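Local coordinates for protein PlaB phospholipase (Legionella pneumophila, PDB 6ZTI) that probably acts as a phospholipase of the alpha/beta-hydrolase fold, a virulence enzyme of Legionella whose activity is controlled by NAD(H)-mediated tetramerization, at residues H125-L129 and I291-V297; S217-V221 and G263-S267. All coordinates share one frame; numbering follows the deposited sequence.

Contact 1 (H125-L129 and I291-V297)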
loop_
_atom_site.group_PDB
_atom_site.type_symbol
_atom_site.label_atom_id
_atom_site.label_comp_id
_atom_site.label_asym_id
_atom_site.label_seq_id
_atom_site.Cartn_x
_atom_site.Cartn_y
_atom_site.Cartn_z
ATOM N N HIS B 125 36.126 -22.752 -16.289
ATOM C CA HIS B 125 36.334 -21.320 -16.432
ATOM C C HIS B 125 34.991 -20.612 -16.338
ATOM O O HIS B 125 33.997 -21.067 -16.914
ATOM C CB HIS B 125 36.991 -20.951 -17.777
ATOM C CG HIS B 125 38.357 -21.538 -17.983
ATOM N ND1 HIS B 125 38.572 -22.887 -18.165
ATOM C CD2 HIS B 125 39.575 -20.953 -18.064
ATOM C CE1 HIS B 125 39.863 -23.109 -18.336
ATOM N NE2 HIS B 125 40.494 -21.951 -18.282
ATOM N N LEU B 126 34.973 -19.506 -15.611
ATOM C CA LEU B 126 33.808 -18.628 -15.521
ATOM C C LEU B 126 34.267 -17.242 -15.942
ATOM O O LEU B 126 35.046 -16.597 -15.234
ATOM C CB LEU B 126 33.213 -18.621 -14.116
ATOM C CG LEU B 126 32.064 -17.629 -13.897
ATOM C CD1 LEU B 126 30.979 -17.817 -14.953
ATOM C CD2 LEU B 126 31.478 -17.773 -12.505
ATOM N N ILE B 127 33.805 -16.807 -17.111
ATOM C CA ILE B 127 34.159 -15.519 -17.687
ATOM C C ILE B 127 32.886 -14.687 -17.698
ATOM O O ILE B 127 32.002 -14.903 -18.530
ATOM C CB ILE B 127 34.753 -15.666 -19.093
ATOM C CG1 ILE B 127 35.950 -16.619 -19.058
ATOM C CG2 ILE B 127 35.154 -14.291 -19.640
ATOM C CD1 ILE B 127 36.488 -17.001 -20.430
ATOM N N MET B 128 32.790 -13.743 -16.767
ATOM C CA MET B 128 31.612 -12.900 -16.595
ATOM C C MET B 128 31.848 -11.558 -17.267
ATOM O O MET B 128 32.802 -10.858 -16.924
ATOM C CB MET B 128 31.319 -12.692 -15.109
ATOM C CG MET B 128 30.750 -13.920 -14.414
ATOM S SD MET B 128 30.728 -13.684 -12.633
ATOM C CE MET B 128 32.448 -14.007 -12.257
ATOM N N LEU B 129 30.975 -11.202 -18.213
ATOM C CA LEU B 129 31.026 -9.926 -18.912
ATOM C C LEU B 129 29.967 -8.993 -18.333
ATOM O O LEU B 129 28.769 -9.311 -18.349
ATOM C CB LEU B 129 30.805 -10.113 -20.415
ATOM C CG LEU B 129 31.631 -11.194 -21.121
ATOM C CD1 LEU B 129 31.252 -11.354 -22.602
ATOM C CD2 LEU B 129 33.120 -10.894 -21.005
ATOM N N ILE B 291 39.007 -12.546 -23.696
ATOM C CA ILE B 291 38.351 -13.835 -23.480
ATOM C C ILE B 291 39.277 -14.974 -23.878
ATOM O O ILE B 291 39.363 -15.993 -23.182
ATOM C CB ILE B 291 37.016 -13.910 -24.249
ATOM C CG1 ILE B 291 35.941 -13.157 -23.483
ATOM C CG2 ILE B 291 36.593 -15.366 -24.456
ATOM C CD1 ILE B 291 34.620 -13.034 -24.189
ATOM N N LEU B 292 39.973 -14.826 -25.008
ATOM C CA LEU B 292 40.862 -15.887 -25.483
ATOM C C LEU B 292 41.990 -16.140 -24.493
ATOM O O LEU B 292 42.358 -17.294 -24.233
ATOM C CB LEU B 292 41.423 -15.518 -26.860
ATOM C CG LEU B 292 42.238 -16.564 -27.621
ATOM C CD1 LEU B 292 41.450 -17.854 -27.800
ATOM C CD2 LEU B 292 42.651 -16.010 -28.976
ATOM N N ARG B 293 42.534 -15.071 -23.912
ATOM C CA ARG B 293 43.551 -15.217 -22.878
ATOM C C ARG B 293 42.994 -15.960 -21.669
ATOM O O ARG B 293 43.635 -16.874 -21.135
ATOM C CB ARG B 293 44.065 -13.836 -22.463
ATOM C CG ARG B 293 45.003 -13.171 -23.448
ATOM C CD ARG B 293 46.335 -13.914 -23.565
ATOM N NE ARG B 293 46.967 -14.164 -22.268
ATOM C CZ ARG B 293 47.756 -13.301 -21.628
ATOM N NH1 ARG B 293 48.019 -12.107 -22.151
ATOM N NH2 ARG B 293 48.280 -13.634 -20.455
ATOM N N CYS B 294 41.796 -15.570 -21.218
ATOM C CA CYS B 294 41.192 -16.193 -20.039
ATOM C C CYS B 294 40.968 -17.681 -20.270
ATOM O O CYS B 294 41.299 -18.512 -19.414
ATOM C CB CYS B 294 39.871 -15.491 -19.690
ATOM S SG CYS B 294 40.034 -13.753 -19.100
ATOM N N LEU B 295 40.427 -18.037 -21.438
ATOM C CA LEU B 295 40.195 -19.439 -21.771
ATOM C C LEU B 295 41.484 -20.245 -21.829
ATOM O O LEU B 295 41.442 -21.475 -21.701
ATOM C CB LEU B 295 39.478 -19.554 -23.116
ATOM C CG LEU B 295 38.009 -19.128 -23.143
ATOM C CD1 LEU B 295 37.484 -19.153 -24.568
ATOM C CD2 LEU B 295 37.171 -20.037 -22.251
ATOM N N GLN B 296 42.621 -19.592 -22.040
ATOM C CA GLN B 296 43.892 -20.288 -22.130
ATOM C C GLN B 296 44.547 -20.500 -20.765
ATOM O O GLN B 296 45.513 -21.266 -20.670
ATOM C CB GLN B 296 44.822 -19.520 -23.081
ATOM C CG GLN B 296 44.382 -19.641 -24.553
ATOM C CD GLN B 296 45.053 -18.653 -25.498
ATOM O OE1 GLN B 296 45.550 -17.602 -25.087
ATOM N NE2 GLN B 296 45.051 -18.986 -26.780
ATOM N N VAL B 297 44.026 -19.878 -19.705
ATOM C CA VAL B 297 44.564 -20.127 -18.377
ATOM C C VAL B 297 44.396 -21.595 -18.014
ATOM O O VAL B 297 43.312 -22.174 -18.153
ATOM C CB VAL B 297 43.889 -19.213 -17.349
ATOM C CG1 VAL B 297 44.238 -19.668 -15.945
ATOM C CG2 VAL B 297 44.330 -17.787 -17.570
#
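I291 meets two residues of the strand at once. Its CG1 lies 4.1 Å from I127 CG2, while the extended end of its chain (chi2 174°) carries CD1 up against both methyls of L129, equally far from each, at right angles to that side chain. One turn on, C294 presents its CB to I127 CD1 at 3.8 Å. Its carbonyl O comes within 3.3 Å of H125 CD2, approaching the imidazole ring obliquely. L295 follows; its side chain crosses that of I127 at about a right angle, CD2 coming to 3.6 Å from I127 CD1, so the I127 tip touches both C294 and L295. At V297 the contact turns polar: H125 NE2 donates to V297 O over 2.8 Å, close to the ring plane and within the carbonyl plane, with an N-H...O angle of 157°.

Strand 123-129 lies inside the parallel sheet of the alpha/beta-hydrolase core, between strands 93-99 and 191-197. Residues 291-296 run nearly antiparallel to 125-129, the axes of these two pieces approaching to 9.1 Å. F193 and A95 on the neighbouring strands also touch the helix side chains.

Because H125 ND1 is hydrogen-bonded as well, the imidazole is fixed in rotation. The buried V297 carbonyl thus gains a donor from the sheet, while I127 and L129 meet the helix through apolar contacts.

Contact 2 (S217-V221 and G263-S267); sequences SNGVV and GLSHS. Unlike the reference sequence in segment 217-221: N218 (reference Asp).
N218 OD1 accepts two backbone N-H groups, from V220 N at 2.9 Å and V221 N at 2.9 Å, the second almost straight at 179°. The first makes an Asx turn, the second an Asx motif, and between them they fix the rotation of the amide, which lies against H266 CB. The other amide atom, ND2, reaches the edge of the H266 ring and gives a weak, bent bond to ND1 (3.0 Å), the amide and ring planes standing 65° apart. ND2 also donates to a water, which in turn gives weak bonds to L264 O and S265 O.

H266 NE2 bonds weakly to S100 OG. S100, H266 and N218 thus follow an order consistent with the Ser-His-Asp catalytic triad of alpha/beta hydrolases, with asparagine here where the reference protein has aspartate. With chi1 at -163°, the H266 ring turns away from its own N and offers a face to V220. There V220 CB sits 3.7 Å from the H266 ring centroid, in a CH-pi contact. The backbones are joined by H266 N donating to N218 O at 3.3 Å.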
loop_
_atom_site.group_PDB
_atom_site.type_symbol
_atom_site.label_atom_id
_atom_site.label_comp_id
_atom_site.label_asym_id
_atom_site.label_seq_id
_atom_site.Cartn_x
_atom_site.Cartn_y
_atom_site.Cartn_z
ATOM N N SER B 217 29.491 3.649 -14.648
ATOM C CA SER B 217 28.684 2.541 -15.116
ATOM C C SER B 217 28.821 2.444 -16.627
ATOM O O SER B 217 29.342 3.349 -17.287
ATOM C CB SER B 217 27.214 2.715 -14.732
ATOM O OG SER B 217 26.493 3.335 -15.785
ATOM N N ASN B 218 28.344 1.326 -17.174
ATOM C CA ASN B 218 28.259 1.132 -18.617
ATOM C C ASN B 218 26.852 1.386 -19.148
ATOM O O ASN B 218 26.534 0.990 -20.279
ATOM C CB ASN B 218 28.721 -0.276 -19.000
ATOM C CG ASN B 218 27.822 -1.370 -18.434
ATOM O OD1 ASN B 218 26.770 -1.101 -17.868
ATOM N ND2 ASN B 218 28.240 -2.622 -18.603
ATOM N N GLY B 219 26.017 2.058 -18.360
ATOM C CA GLY B 219 24.632 2.280 -18.681
ATOM C C GLY B 219 23.683 1.353 -17.958
ATOM O O GLY B 219 22.496 1.664 -17.861
ATOM N N VAL B 220 24.175 0.222 -17.453
ATOM C CA VAL B 220 23.311 -0.747 -16.792
ATOM C C VAL B 220 23.920 -1.198 -15.471
ATOM O O VAL B 220 23.214 -1.304 -14.469
ATOM C CB VAL B 220 23.042 -1.955 -17.709
ATOM C CG1 VAL B 220 22.234 -3.017 -16.985
ATOM C CG2 VAL B 220 22.340 -1.514 -18.963
ATOM N N VAL B 221 25.222 -1.484 -15.454
ATOM C CA VAL B 221 25.898 -1.995 -14.268
ATOM C C VAL B 221 27.070 -1.089 -13.940
ATOM O O VAL B 221 27.861 -0.732 -14.819
ATOM C CB VAL B 221 26.374 -3.450 -14.455
ATOM C CG1 VAL B 221 25.193 -4.391 -14.460
ATOM C CG2 VAL B 221 27.182 -3.602 -15.740
ATOM N N GLY B 263 36.376 1.367 -23.988
ATOM C CA GLY B 263 35.484 1.741 -25.071
ATOM C C GLY B 263 34.233 0.914 -25.205
ATOM O O GLY B 263 33.627 0.893 -26.282
ATOM N N LEU B 264 33.805 0.251 -24.144
ATOM C CA LEU B 264 32.762 -0.763 -24.222
ATOM C C LEU B 264 31.613 -0.435 -23.278
ATOM O O LEU B 264 31.838 -0.116 -22.104
ATOM C CB LEU B 264 33.351 -2.135 -23.899
ATOM C CG LEU B 264 34.420 -2.681 -24.853
ATOM C CD1 LEU B 264 34.871 -4.025 -24.360
ATOM C CD2 LEU B 264 33.888 -2.799 -26.265
ATOM N N SER B 265 30.382 -0.528 -23.793
ATOM C CA SER B 265 29.164 -0.290 -23.033
ATOM C C SER B 265 28.507 -1.628 -22.722
ATOM O O SER B 265 29.052 -2.693 -23.006
ATOM C CB SER B 265 28.207 0.613 -23.807
ATOM O OG SER B 265 27.739 -0.039 -24.983
ATOM N N HIS B 266 27.304 -1.586 -22.153
ATOM C CA HIS B 266 26.649 -2.836 -21.780
ATOM C C HIS B 266 26.136 -3.597 -22.997
ATOM O O HIS B 266 26.303 -4.820 -23.085
ATOM C CB HIS B 266 25.497 -2.563 -20.819
ATOM C CG HIS B 266 25.035 -3.777 -20.067
ATOM N ND1 HIS B 266 25.797 -4.382 -19.088
ATOM C CD2 HIS B 266 23.886 -4.491 -20.144
ATOM C CE1 HIS B 266 25.138 -5.416 -18.596
ATOM N NE2 HIS B 266 23.973 -5.499 -19.212
ATOM N N SER B 267 25.512 -2.891 -23.942
ATOM C CA SER B 267 24.704 -3.493 -24.982
ATOM C C SER B 267 24.892 -2.729 -26.281
ATOM O O SER B 267 25.558 -1.690 -26.332
ATOM C CB SER B 267 23.224 -3.492 -24.576
ATOM O OG SER B 267 23.036 -4.247 -23.402
HETATM O O HOH W 1 30.620 -2.712 -20.597
#

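Overall arrangement
Both contacts are buried in the alpha/beta-hydrolase domain, yet they sit in different parts of it. Contact 1 joins a regular inner strand to a helix lying over the sheet, and is mostly aliphatic with one polar bond at its end. Contact 2 joins two irregular loops that follow strands 191-197 and 257-261, and there hydrogen bonds, a water and a single ring face do the work, as suits a probable active site. The two do not touch: their centres are 19 Å apart and their nearest atoms about 5 Å. They are linked through the sheet, since strand 123-129 leads on to A130, which touches both N218 and H266.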